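Local coordinates for spindle assembly abnormal protein 6 homolog (Drosophila melanogaster, PDB 5AL7) that forms the central cartwheel scaffold of the centriole and ensures its ninefold symmetry, through homodimers linked into a ring by their globular N-terminal heads, at residues H119-D124 and Y137-E142; G20-N25 and R54-E59; S14-Y19 and P160-L165; S29-V34 and K45-L50. The protein carries 1 engineered substitution. All coordinates share one frame; numbering follows the deposited sequence.

Overall arrangement
All four contacts lie in the N-terminal head or where it meets the start of the coiled coil. Contacts 2 and 4 share the hairpin of strands 23-36 and 44-55. Their centres are about 23 Å apart, and contact 4 is nested inside the loop that contact 2 closes. Contact 1 comes later in the chain, on strands 117-122 and 136-142 of the same mixed sheet. Strand 117-122 pairs with strand 23-36, and the centres of contacts 1 and 4 are about 14 Å apart. Contact 3 encloses the others along the chain. It packs the N-terminal loop of the head against the start of helix 161-187, which leads into the dimerising coiled coil, and touches contact 2.

Contact 1 (H119-D124 and Y137-E142); sequences HLTTRD and YLQFVE
Arg123 and Tyr137 meet flat against flat. The guanidinium lies over one face of the ring, with the two planes 23° apart. Their centres are separated by 4.0 Å. The cation sits off-centre: Arg123 NE is 3.1 Å from Tyr137 CZ, toward the hydroxyl-bearing rim. Arg123 CG stands opposite its backbone N (chi1 -160°), and a bend at chi3 lays the end of the chain across the tyrosine. The group has other partners, a salt bridge from NH1 to Glu132 and a hydrogen bond from NH2 to Tyr136 O. It is nevertheless poorly ordered.

The stack sits at the end of an antiparallel pair of strands in the SAS-6 head domain, where strand 117-122 lies between 136-142 and 23-36. His119 with Gln139 and Thr121 with Tyr137 are its hydrogen-bonded pairs, and Leu120 with Leu138 is the non-hydrogen-bonded pair between them.

On the face of Thr121 and Gln139, Thr121 OG1 donates to Gln139 OE1 at 2.6 Å. The hydroxyl comes from above the amide carbonyl plane. The side chains of His119 and Val141 cross at about a right angle, and Val141 CG2 comes obliquely to the imidazole, 3.5 Å from His119 CD2. On the other face, Leu120 CD1 meets Leu138 CD1 at 4.0 Å. Phe140, also on strand 136-142, turns to helix 97-113.

Contact 2 (G20-N25 and R54-E59); sequences GKSVVN and RVDFKE
The open end of the hairpin formed by strands 23-36 and 44-55 is held together here, where Ser22 to Val24 run antiparallel to Arg54 to Asp56 at the surface of the SAS-6 head domain. Val24 and Arg54 are a hydrogen-bonded pair. Val24 N donates to Arg54 O at 2.9 Å, nearly straight at 170°, and Arg54 N returns a bond to Val24 O. Val23 and Val55 follow as a non-hydrogen-bonded pair, and Val55 packs on Met17 and Tyr19 of the N-terminal loop.

Beyond the strands, the two segments stay joined through Ser22. Its carbonyl O accepts from Asp56 N at 3.0 Å. Its hydroxyl OG donates to Asp56 OD1 at 2.7 Å, reaching the carboxylate from above its plane. Asp56 CG stands between its own backbone N and carbonyl carbon (chi1 77°), which turns the carboxylate toward Ser22. Phe57 offers a ring edge to the same hydroxyl, with CD2 3.2 Å from Ser22 OG. If Ser22 were an alanine, the Asp56 carboxylate would probably lose this donor and be freer to turn.

On the face of Val24 and Arg54, Val24 CG2 is 4.0 Å from Asp56 CB. Val24 CG1 lies over one face of the Arg54 guanidinium. Ser22 and Asp56 thus add one backbone and one side-chain bond past the last strand pair, which is consistent with pinning the strand ends where regular pairing stops.

Contact 3 (S14-Y19 and P160-L165); sequences SAKMDY and PLNTVL
Ser14 passes closest to helix 161-187 at Thr163, with 6.4 Å between their CA atoms. The segment 14-19 has no regular structure and takes an inverse gamma turn centred on Met17. The segment 160-165 has Pro160 at the N-cap position and then enters the helix. The contact is made by packing. Ser14 CB rests on the proline ring, 3.5 Å from Pro160 CG. The same CB is 3.2 Å from Thr163 OG1.

This is the junction between the head domain and the coiled coil. Leu161 and Leu165 pack on their counterparts in the second subunit, while Thr163 turns inward to Ile76 of strand 70-80.

At the first turn of the helix, the side chain of Lys16 crosses that of Asn162 at about a right angle. Its CG is 3.8 Å from Thr163 CG2, and its CE is 3.5 Å from Asn162 OD1. A bend at the last torsion (chi4 69°) curls the ammonium back, and NZ donates to Ser14 O at 2.7 Å, in the carbonyl plane. With an alanine here, Ser14 O is likely to lose its ammonium donor, and a gap would probably open beside Thr163 and Asn162. Further on, Met17 N bonds Tyr167 OH, from the same helix.

Contact 4 (S29-V34 and K45-L50); sequences SVEMLV and KRSCLL
Val34 has CG1 anti to its backbone N (chi1 175°); this sets CG2 beside the N, 3.8 Å from Cys48 CB. Met32 has CG beside its backbone N (chi1 -85°), and its SD comes to 4.1 Å from Leu50 CD1. The Met32 and Leu50 side chains lie side by side and point the same way.

These residues belong to the long hairpin of strands 23-36 and 44-55 in the SAS-6 head domain. Six backbone hydrogen bonds join the strands, in the pairs Val30 with Leu50, Met32 with Cys48 and Val34 with Arg46. Cys48 N to Met32 O is 2.8 Å. On this face, Met32, Val34, Cys48 and Leu50 are buried. Leu118 of strand 117-122 and Leu65 of strand 60-67 pack against it, and so does helix 97-113. Arg46, at its margin, forms a salt bridge with Glu67 and a cation-pi contact with Phe36.

The opposite face carries Glu31, Leu33, Ser47 and Leu49 and is more exposed. Leu33 CD2 meets the aliphatic part of Lys45, 3.8 Å from its CD, and the two side chains cross at about a right angle. Glu31 OE1 is paired with Lys68. Its other oxygen, OE2, accepts a weak bond from a water, and that water lies 3.2 Å from Ser47 OG.

Contact 1 (H119-D124 and Y137-E142)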
loop_
_atom_site.group_PDB
_atom_site.type_symbol
_atom_site.label_atom_id
_atom_site.label_comp_id
_atom_site.label_asym_id
_atom_site.label_seq_id
_atom_site.Cartn_x
_atom_site.Cartn_y
_atom_site.Cartn_z
ATOM N N HIS A 119 26.801 -2.480 -5.701
ATOM C CA HIS A 119 26.658 -2.400 -7.150
ATOM C C HIS A 119 25.641 -3.415 -7.665
ATOM O O HIS A 119 25.472 -4.493 -7.113
ATOM C CB HIS A 119 27.992 -2.643 -7.852
ATOM C CG HIS A 119 28.960 -1.509 -7.740
ATOM N ND1 HIS A 119 29.360 -0.764 -8.828
ATOM C CD2 HIS A 119 29.633 -1.010 -6.674
ATOM C CE1 HIS A 119 30.227 0.153 -8.436
ATOM N NE2 HIS A 119 30.416 0.021 -7.136
ATOM N N LEU A 120 24.989 -3.051 -8.752
ATOM C CA LEU A 120 24.076 -3.899 -9.476
ATOM C C LEU A 120 24.537 -3.959 -10.926
ATOM O O LEU A 120 24.250 -3.068 -11.714
ATOM C CB LEU A 120 22.655 -3.375 -9.354
ATOM C CG LEU A 120 21.597 -4.390 -9.776
ATOM C CD1 LEU A 120 21.564 -5.528 -8.820
ATOM C CD2 LEU A 120 20.237 -3.716 -9.842
ATOM N N THR A 121 25.339 -4.968 -11.237
ATOM C CA THR A 121 25.965 -5.076 -12.549
ATOM C C THR A 121 25.217 -5.986 -13.517
ATOM O O THR A 121 24.826 -7.083 -13.168
ATOM C CB THR A 121 27.409 -5.590 -12.417
ATOM O OG1 THR A 121 28.038 -4.925 -11.319
ATOM C CG2 THR A 121 28.202 -5.307 -13.681
ATOM N N THR A 122 25.069 -5.550 -14.756
ATOM C CA THR A 122 24.487 -6.420 -15.747
ATOM C C THR A 122 25.502 -7.487 -16.082
ATOM O O THR A 122 26.678 -7.199 -16.295
ATOM C CB THR A 122 24.079 -5.673 -17.023
ATOM O OG1 THR A 122 22.988 -4.792 -16.727
ATOM C CG2 THR A 122 23.643 -6.654 -18.089
ATOM N N ARG A 123 25.043 -8.729 -16.076
ATOM C CA ARG A 123 25.861 -9.854 -16.473
ATOM C C ARG A 123 26.140 -9.776 -17.976
ATOM O O ARG A 123 25.229 -9.546 -18.772
ATOM C CB ARG A 123 25.164 -11.167 -16.105
ATOM C CG ARG A 123 26.102 -12.353 -16.024
ATOM C CD ARG A 123 25.442 -13.587 -15.436
ATOM N NE ARG A 123 24.946 -13.376 -14.077
ATOM C CZ ARG A 123 24.310 -14.300 -13.355
ATOM N NH1 ARG A 123 24.074 -15.505 -13.859
ATOM N NH2 ARG A 123 23.902 -14.017 -12.125
ATOM N N ASP A 124 27.406 -9.934 -18.350
ATOM C CA ASP A 124 27.807 -9.877 -19.751
ATOM C C ASP A 124 27.299 -11.110 -20.498
ATOM O O ASP A 124 27.882 -12.188 -20.404
ATOM C CB ASP A 124 29.328 -9.759 -19.874
ATOM C CG ASP A 124 29.771 -9.374 -21.273
ATOM O OD1 ASP A 124 29.194 -8.418 -21.833
ATOM O OD2 ASP A 124 30.702 -10.016 -21.810
ATOM N N TYR A 137 24.214 -9.065 -11.193
ATOM C CA TYR A 137 25.065 -9.423 -10.079
ATOM C C TYR A 137 24.908 -8.342 -9.035
ATOM O O TYR A 137 24.958 -7.149 -9.352
ATOM C CB TYR A 137 26.531 -9.534 -10.490
ATOM C CG TYR A 137 26.901 -10.815 -11.195
ATOM C CD1 TYR A 137 26.745 -12.057 -10.581
ATOM C CD2 TYR A 137 27.417 -10.781 -12.480
ATOM C CE1 TYR A 137 27.091 -13.225 -11.239
ATOM C CE2 TYR A 137 27.770 -11.936 -13.143
ATOM C CZ TYR A 137 27.607 -13.152 -12.532
ATOM O OH TYR A 137 27.973 -14.283 -13.236
ATOM N N LEU A 138 24.648 -8.753 -7.805
ATOM C CA LEU A 138 24.642 -7.830 -6.686
ATOM C C LEU A 138 25.997 -7.907 -6.011
ATOM O O LEU A 138 26.324 -8.914 -5.394
ATOM C CB LEU A 138 23.524 -8.155 -5.707
ATOM C CG LEU A 138 23.354 -7.138 -4.586
ATOM C CD1 LEU A 138 22.892 -5.780 -5.104
ATOM C CD2 LEU A 138 22.414 -7.680 -3.538
ATOM N N GLN A 139 26.796 -6.855 -6.164
ATOM C CA GLN A 139 28.184 -6.878 -5.737
ATOM C C GLN A 139 28.497 -5.919 -4.602
ATOM O O GLN A 139 28.016 -4.799 -4.564
ATOM C CB GLN A 139 29.075 -6.569 -6.927
ATOM C CG GLN A 139 28.942 -7.596 -8.005
ATOM C CD GLN A 139 29.755 -7.269 -9.216
ATOM O OE1 GLN A 139 29.644 -6.185 -9.773
ATOM N NE2 GLN A 139 30.585 -8.206 -9.636
ATOM N N PHE A 140 29.340 -6.378 -3.688
ATOM C CA PHE A 140 29.809 -5.574 -2.577
ATOM C C PHE A 140 31.235 -5.148 -2.900
ATOM O O PHE A 140 32.158 -5.968 -2.820
ATOM C CB PHE A 140 29.747 -6.370 -1.282
ATOM C CG PHE A 140 28.361 -6.757 -0.878
ATOM C CD1 PHE A 140 27.688 -7.778 -1.542
ATOM C CD2 PHE A 140 27.732 -6.120 0.184
ATOM C CE1 PHE A 140 26.401 -8.137 -1.175
ATOM C CE2 PHE A 140 26.449 -6.471 0.564
ATOM C CZ PHE A 140 25.780 -7.482 -0.118
ATOM N N VAL A 141 31.403 -3.886 -3.302
ATOM C CA VAL A 141 32.682 -3.379 -3.795
ATOM C C VAL A 141 33.357 -2.414 -2.820
ATOM O O VAL A 141 32.719 -1.499 -2.310
ATOM C CB VAL A 141 32.507 -2.680 -5.150
ATOM C CG1 VAL A 141 33.832 -2.225 -5.669
ATOM C CG2 VAL A 141 31.864 -3.624 -6.156
ATOM N N GLU A 142 34.641 -2.657 -2.547
ATOM C CA GLU A 142 35.511 -1.785 -1.747
ATOM C C GLU A 142 36.337 -0.888 -2.659
ATOM O O GLU A 142 37.151 -1.375 -3.447
ATOM C CB GLU A 142 36.449 -2.611 -0.866
ATOM C CG GLU A 142 37.254 -1.803 0.154
ATOM C CD GLU A 142 38.460 -2.572 0.711
ATOM O OE1 GLU A 142 38.412 -3.817 0.770
ATOM O OE2 GLU A 142 39.454 -1.927 1.112
#

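Contact 2 (G20-N25 and R54-E59)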
loop_
_atom_site.group_PDB
_atom_site.type_symbol
_atom_site.label_atom_id
_atom_site.label_comp_id
_atom_site.label_asym_id
_atom_site.label_seq_id
_atom_site.Cartn_x
_atom_site.Cartn_y
_atom_site.Cartn_z
ATOM N N GLY A 20 5.474 -16.828 6.557
ATOM C CA GLY A 20 4.835 -16.369 7.772
ATOM C C GLY A 20 5.815 -16.029 8.868
ATOM O O GLY A 20 6.809 -15.341 8.642
ATOM N N LYS A 21 5.529 -16.526 10.062
ATOM C CA LYS A 21 6.307 -16.200 11.240
ATOM C C LYS A 21 7.753 -16.703 11.153
ATOM O O LYS A 21 8.595 -16.304 11.956
ATOM C CB LYS A 21 5.630 -16.772 12.479
ATOM C CG LYS A 21 4.344 -16.085 12.904
ATOM C CD LYS A 21 3.726 -16.883 14.066
ATOM C CE LYS A 21 2.379 -16.343 14.521
ATOM N NZ LYS A 21 2.510 -15.057 15.266
ATOM N N SER A 22 8.038 -17.582 10.195
ATOM C CA SER A 22 9.404 -18.082 9.989
ATOM C C SER A 22 10.306 -17.091 9.251
ATOM O O SER A 22 11.512 -17.302 9.149
ATOM C CB SER A 22 9.390 -19.408 9.234
ATOM O OG SER A 22 9.084 -20.478 10.106
ATOM N N VAL A 23 9.714 -16.032 8.711
ATOM C CA VAL A 23 10.480 -14.982 8.061
ATOM C C VAL A 23 11.150 -14.074 9.092
ATOM O O VAL A 23 10.486 -13.452 9.930
ATOM C CB VAL A 23 9.609 -14.128 7.132
ATOM C CG1 VAL A 23 10.449 -13.028 6.484
ATOM C CG2 VAL A 23 8.939 -15.003 6.083
ATOM N N VAL A 24 12.475 -14.024 9.033
ATOM C CA VAL A 24 13.275 -13.248 9.967
ATOM C C VAL A 24 13.970 -12.094 9.235
ATOM O O VAL A 24 14.664 -12.312 8.242
ATOM C CB VAL A 24 14.349 -14.133 10.653
ATOM C CG1 VAL A 24 15.053 -13.356 11.741
ATOM C CG2 VAL A 24 13.724 -15.366 11.237
ATOM N N ASN A 25 13.782 -10.869 9.713
ATOM C CA ASN A 25 14.473 -9.717 9.140
ATOM C C ASN A 25 15.916 -9.671 9.612
ATOM O O ASN A 25 16.180 -9.289 10.753
ATOM C CB ASN A 25 13.762 -8.418 9.503
ATOM C CG ASN A 25 12.865 -7.927 8.398
ATOM O OD1 ASN A 25 13.327 -7.324 7.432
ATOM N ND2 ASN A 25 11.578 -8.202 8.519
ATOM N N ARG A 54 15.658 -13.870 6.016
ATOM C CA ARG A 54 15.923 -15.310 5.887
ATOM C C ARG A 54 14.807 -16.178 6.514
ATOM O O ARG A 54 13.925 -15.685 7.212
ATOM C CB ARG A 54 17.267 -15.673 6.524
ATOM C CG ARG A 54 17.195 -15.796 8.034
ATOM C CD ARG A 54 18.458 -16.374 8.658
ATOM N NE ARG A 54 18.243 -16.616 10.085
ATOM C CZ ARG A 54 18.606 -15.779 11.055
ATOM N NH1 ARG A 54 19.242 -14.650 10.761
ATOM N NH2 ARG A 54 18.351 -16.083 12.324
ATOM N N VAL A 55 14.861 -17.479 6.266
ATOM C CA VAL A 55 13.908 -18.412 6.855
ATOM C C VAL A 55 14.547 -19.097 8.070
ATOM O O VAL A 55 15.719 -19.469 8.041
ATOM C CB VAL A 55 13.449 -19.472 5.824
ATOM C CG1 VAL A 55 12.304 -20.262 6.366
ATOM C CG2 VAL A 55 13.020 -18.805 4.537
ATOM N N ASP A 56 13.789 -19.246 9.148
ATOM C CA ASP A 56 14.357 -19.767 10.389
ATOM C C ASP A 56 14.603 -21.289 10.378
ATOM O O ASP A 56 15.569 -21.780 10.980
ATOM C CB ASP A 56 13.458 -19.368 11.575
ATOM C CG ASP A 56 12.196 -20.218 11.696
ATOM O OD1 ASP A 56 11.727 -20.778 10.687
ATOM O OD2 ASP A 56 11.656 -20.305 12.819
ATOM N N PHE A 57 13.730 -22.027 9.705
ATOM C CA PHE A 57 13.785 -23.484 9.717
ATOM C C PHE A 57 14.604 -24.115 8.583
ATOM O O PHE A 57 14.839 -25.320 8.586
ATOM C CB PHE A 57 12.362 -24.051 9.720
ATOM C CG PHE A 57 11.563 -23.745 8.484
ATOM C CD1 PHE A 57 11.659 -24.550 7.370
ATOM C CD2 PHE A 57 10.690 -22.678 8.456
ATOM C CE1 PHE A 57 10.912 -24.288 6.249
ATOM C CE2 PHE A 57 9.937 -22.416 7.336
ATOM C CZ PHE A 57 10.051 -23.221 6.231
ATOM N N LYS A 58 14.977 -23.320 7.590
ATOM C CA LYS A 58 15.796 -23.816 6.488
ATOM C C LYS A 58 16.785 -22.762 5.995
ATOM O O LYS A 58 16.581 -21.568 6.183
ATOM C CB LYS A 58 14.906 -24.291 5.340
ATOM C CG LYS A 58 14.076 -23.204 4.679
ATOM C CD LYS A 58 13.327 -23.783 3.488
ATOM C CE LYS A 58 12.385 -22.776 2.845
ATOM N NZ LYS A 58 11.680 -23.353 1.657
ATOM N N GLU A 59 17.879 -23.208 5.397
ATOM C CA GLU A 59 18.857 -22.280 4.836
ATOM C C GLU A 59 18.285 -21.642 3.590
ATOM O O GLU A 59 18.257 -22.251 2.512
ATOM C CB GLU A 59 20.173 -22.986 4.519
ATOM C CG GLU A 59 20.841 -23.528 5.755
ATOM C CD GLU A 59 22.062 -24.328 5.436
ATOM O OE1 GLU A 59 22.195 -24.760 4.269
ATOM O OE2 GLU A 59 22.857 -24.570 6.365
#

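Contact 3 (S14-Y19 and P160-L165)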
loop_
_atom_site.group_PDB
_atom_site.type_symbol
_atom_site.label_atom_id
_atom_site.label_comp_id
_atom_site.label_asym_id
_atom_site.label_seq_id
_atom_site.Cartn_x
_atom_site.Cartn_y
_atom_site.Cartn_z
ATOM N N SER A 14 9.488 -17.054 -9.447
ATOM C CA SER A 14 10.489 -16.530 -8.525
ATOM C C SER A 14 10.107 -16.810 -7.102
ATOM O O SER A 14 8.936 -16.769 -6.737
ATOM C CB SER A 14 10.691 -15.023 -8.681
ATOM O OG SER A 14 11.721 -14.556 -7.816
ATOM N N ALA A 15 11.132 -17.054 -6.299
ATOM C CA ALA A 15 10.963 -17.382 -4.906
ATOM C C ALA A 15 10.325 -16.222 -4.162
ATOM O O ALA A 15 10.789 -15.076 -4.241
ATOM C CB ALA A 15 12.305 -17.756 -4.281
ATOM N N LYS A 16 9.245 -16.541 -3.457
ATOM C CA LYS A 16 8.553 -15.599 -2.596
ATOM C C LYS A 16 8.811 -16.015 -1.167
ATOM O O LYS A 16 8.729 -17.194 -0.843
ATOM C CB LYS A 16 7.052 -15.591 -2.879
ATOM C CG LYS A 16 6.697 -15.200 -4.281
ATOM C CD LYS A 16 5.404 -15.860 -4.699
ATOM C CE LYS A 16 5.273 -15.807 -6.213
ATOM N NZ LYS A 16 6.266 -16.697 -6.899
ATOM N N MET A 17 9.157 -15.056 -0.322
ATOM C CA MET A 17 9.378 -15.327 1.091
ATOM C C MET A 17 8.041 -15.339 1.836
ATOM O O MET A 17 7.789 -14.496 2.693
ATOM C CB MET A 17 10.346 -14.306 1.685
ATOM C CG MET A 17 11.728 -14.343 1.032
ATOM S SD MET A 17 12.659 -15.875 1.301
ATOM C CE MET A 17 13.207 -15.621 2.989
ATOM N N ASP A 18 7.171 -16.272 1.453
ATOM C CA ASP A 18 5.854 -16.427 2.062
ATOM C C ASP A 18 5.875 -17.543 3.107
ATOM O O ASP A 18 5.251 -18.594 2.922
ATOM C CB ASP A 18 4.805 -16.719 0.986
ATOM C CG ASP A 18 3.382 -16.411 1.449
ATOM O OD1 ASP A 18 3.212 -16.019 2.631
ATOM O OD2 ASP A 18 2.436 -16.564 0.630
ATOM N N TYR A 19 6.626 -17.331 4.186
ATOM C CA TYR A 19 6.779 -18.359 5.208
ATOM C C TYR A 19 6.286 -17.879 6.565
ATOM O O TYR A 19 6.654 -18.442 7.605
ATOM C CB TYR A 19 8.238 -18.814 5.311
ATOM C CG TYR A 19 8.753 -19.424 4.036
ATOM C CD1 TYR A 19 8.392 -20.711 3.666
ATOM C CD2 TYR A 19 9.605 -18.706 3.195
ATOM C CE1 TYR A 19 8.857 -21.275 2.488
ATOM C CE2 TYR A 19 10.077 -19.258 2.018
ATOM C CZ TYR A 19 9.700 -20.545 1.672
ATOM O OH TYR A 19 10.163 -21.102 0.504
ATOM N N PRO A 160 9.910 -11.088 -11.513
ATOM C CA PRO A 160 8.738 -11.240 -12.381
ATOM C C PRO A 160 7.472 -10.667 -11.742
ATOM O O PRO A 160 7.373 -10.573 -10.511
ATOM C CB PRO A 160 8.633 -12.751 -12.554
ATOM C CG PRO A 160 9.243 -13.309 -11.331
ATOM C CD PRO A 160 10.337 -12.367 -10.927
ATOM N N LEU A 161 6.514 -10.293 -12.585
ATOM C CA LEU A 161 5.322 -9.563 -12.143
ATOM C C LEU A 161 4.584 -10.195 -10.985
ATOM O O LEU A 161 4.194 -9.499 -10.051
ATOM C CB LEU A 161 4.354 -9.382 -13.309
ATOM C CG LEU A 161 4.455 -7.985 -13.901
ATOM C CD1 LEU A 161 5.845 -7.777 -14.527
ATOM C CD2 LEU A 161 3.346 -7.774 -14.915
ATOM N N ASN A 162 4.424 -11.509 -11.013
ATOM C CA ASN A 162 3.679 -12.147 -9.943
ATOM C C ASN A 162 4.302 -11.866 -8.582
ATOM O O ASN A 162 3.611 -11.439 -7.644
ATOM C CB ASN A 162 3.582 -13.647 -10.165
ATOM C CG ASN A 162 2.474 -14.268 -9.339
ATOM O OD1 ASN A 162 2.727 -15.051 -8.417
ATOM N ND2 ASN A 162 1.231 -13.886 -9.642
ATOM N N THR A 163 5.619 -12.033 -8.506
ATOM C CA THR A 163 6.357 -11.848 -7.263
ATOM C C THR A 163 6.316 -10.400 -6.795
ATOM O O THR A 163 6.088 -10.113 -5.609
ATOM C CB THR A 163 7.816 -12.258 -7.435
ATOM O OG1 THR A 163 7.883 -13.509 -8.133
ATOM C CG2 THR A 163 8.508 -12.347 -6.083
ATOM N N VAL A 164 6.530 -9.490 -7.740
ATOM C CA VAL A 164 6.490 -8.069 -7.444
ATOM C C VAL A 164 5.148 -7.671 -6.866
ATOM O O VAL A 164 5.073 -6.968 -5.856
ATOM C CB VAL A 164 6.753 -7.228 -8.695
ATOM C CG1 VAL A 164 6.663 -5.759 -8.364
ATOM C CG2 VAL A 164 8.122 -7.548 -9.252
ATOM N N LEU A 165 4.092 -8.162 -7.506
ATOM C CA LEU A 165 2.728 -7.875 -7.096
ATOM C C LEU A 165 2.481 -8.410 -5.700
ATOM O O LEU A 165 1.791 -7.772 -4.906
ATOM C CB LEU A 165 1.750 -8.461 -8.113
ATOM C CG LEU A 165 0.265 -8.158 -7.947
ATOM C CD1 LEU A 165 0.101 -6.673 -7.707
ATOM C CD2 LEU A 165 -0.477 -8.582 -9.209
#

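Contact 4 (S29-V34 and K45-L50)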
loop_
_atom_site.group_PDB
_atom_site.type_symbol
_atom_site.label_atom_id
_atom_site.label_comp_id
_atom_site.label_asym_id
_atom_site.label_seq_id
_atom_site.Cartn_x
_atom_site.Cartn_y
_atom_site.Cartn_z
ATOM N N SER A 29 14.938 -2.834 7.144
ATOM C CA SER A 29 14.800 -2.244 5.814
ATOM C C SER A 29 15.361 -0.828 5.790
ATOM O O SER A 29 15.021 -0.006 6.647
ATOM C CB SER A 29 13.335 -2.221 5.380
ATOM O OG SER A 29 12.771 -3.514 5.440
ATOM N N VAL A 30 16.260 -0.553 4.847
ATOM C CA VAL A 30 16.882 0.777 4.821
ATOM C C VAL A 30 16.981 1.353 3.435
ATOM O O VAL A 30 16.875 0.633 2.452
ATOM C CB VAL A 30 18.307 0.782 5.426
ATOM C CG1 VAL A 30 18.261 0.833 6.942
ATOM C CG2 VAL A 30 19.109 -0.405 4.925
ATOM N N GLU A 31 17.141 2.670 3.370
ATOM C CA GLU A 31 17.421 3.351 2.115
ATOM C C GLU A 31 18.926 3.358 1.825
ATOM O O GLU A 31 19.734 3.695 2.689
ATOM C CB GLU A 31 16.884 4.770 2.152
ATOM C CG GLU A 31 16.832 5.439 0.800
ATOM C CD GLU A 31 16.257 6.837 0.867
ATOM O OE1 GLU A 31 15.232 7.025 1.561
ATOM O OE2 GLU A 31 16.833 7.745 0.233
ATOM N N MET A 32 19.294 3.021 0.595
ATOM C CA MET A 32 20.687 2.855 0.215
ATOM C C MET A 32 20.940 3.419 -1.171
ATOM O O MET A 32 20.141 3.202 -2.069
ATOM C CB MET A 32 21.043 1.378 0.216
ATOM C CG MET A 32 21.439 0.807 1.550
ATOM S SD MET A 32 22.040 -0.849 1.264
ATOM C CE MET A 32 23.346 -0.473 0.115
ATOM N N LEU A 33 22.059 4.109 -1.364
ATOM C CA LEU A 33 22.418 4.599 -2.693
ATOM C C LEU A 33 23.159 3.461 -3.398
ATOM O O LEU A 33 24.161 2.960 -2.897
ATOM C CB LEU A 33 23.263 5.876 -2.608
ATOM C CG LEU A 33 23.510 6.671 -3.896
ATOM C CD1 LEU A 33 22.192 7.152 -4.462
ATOM C CD2 LEU A 33 24.400 7.857 -3.637
ATOM N N VAL A 34 22.604 2.995 -4.508
ATOM C CA VAL A 34 23.107 1.827 -5.219
ATOM C C VAL A 34 23.628 2.213 -6.600
ATOM O O VAL A 34 23.065 3.077 -7.280
ATOM C CB VAL A 34 22.003 0.747 -5.344
ATOM C CG1 VAL A 34 22.450 -0.437 -6.183
ATOM C CG2 VAL A 34 21.562 0.296 -3.967
ATOM N N LYS A 45 23.668 6.238 -10.394
ATOM C CA LYS A 45 23.540 5.984 -8.957
ATOM C C LYS A 45 22.151 6.355 -8.506
ATOM O O LYS A 45 21.768 7.510 -8.611
ATOM C CB LYS A 45 24.573 6.761 -8.148
ATOM C CG LYS A 45 25.546 5.887 -7.404
ATOM C CD LYS A 45 26.514 6.703 -6.580
ATOM C CE LYS A 45 27.922 6.615 -7.144
ATOM N NZ LYS A 45 28.915 7.202 -6.215
ATOM N N ARG A 46 21.394 5.374 -8.017
ATOM C CA ARG A 46 19.980 5.575 -7.673
ATOM C C ARG A 46 19.682 5.275 -6.214
ATOM O O ARG A 46 20.340 4.431 -5.613
ATOM C CB ARG A 46 19.088 4.696 -8.555
ATOM C CG ARG A 46 19.369 4.822 -10.034
ATOM C CD ARG A 46 18.456 3.951 -10.853
ATOM N NE ARG A 46 18.732 4.114 -12.273
ATOM C CZ ARG A 46 18.059 3.503 -13.237
ATOM N NH1 ARG A 46 17.076 2.672 -12.928
ATOM N NH2 ARG A 46 18.379 3.708 -14.507
ATOM N N SER A 47 18.683 5.952 -5.652
ATOM C CA SER A 47 18.226 5.636 -4.293
ATOM C C SER A 47 17.312 4.422 -4.282
ATOM O O SER A 47 16.232 4.446 -4.883
ATOM C CB SER A 47 17.474 6.805 -3.650
ATOM O OG SER A 47 18.359 7.751 -3.096
ATOM N N CYS A 48 17.746 3.379 -3.576
ATOM C CA CYS A 48 16.983 2.145 -3.461
ATOM C C CYS A 48 16.587 1.866 -2.018
ATOM O O CYS A 48 17.038 2.530 -1.092
ATOM C CB CYS A 48 17.785 0.965 -4.006
ATOM S SG CYS A 48 18.178 1.062 -5.772
ATOM N N LEU A 49 15.749 0.851 -1.851
ATOM C CA LEU A 49 15.318 0.347 -0.558
ATOM C C LEU A 49 15.705 -1.105 -0.479
ATOM O O LEU A 49 15.309 -1.906 -1.343
ATOM C CB LEU A 49 13.804 0.477 -0.385
ATOM C CG LEU A 49 13.212 1.871 -0.229
ATOM C CD1 LEU A 49 11.740 1.788 -0.522
ATOM C CD2 LEU A 49 13.459 2.390 1.181
ATOM N N LEU A 50 16.490 -1.448 0.539
ATOM C CA LEU A 50 16.920 -2.822 0.706
ATOM C C LEU A 50 16.185 -3.527 1.835
ATOM O O LEU A 50 16.015 -2.986 2.942
ATOM C CB LEU A 50 18.422 -2.891 0.932
ATOM C CG LEU A 50 18.924 -4.325 0.764
ATOM C CD1 LEU A 50 20.197 -4.294 -0.045
ATOM C CD2 LEU A 50 19.169 -4.997 2.104
HETATM O O HOH W 1 16.220 9.964 -2.400
#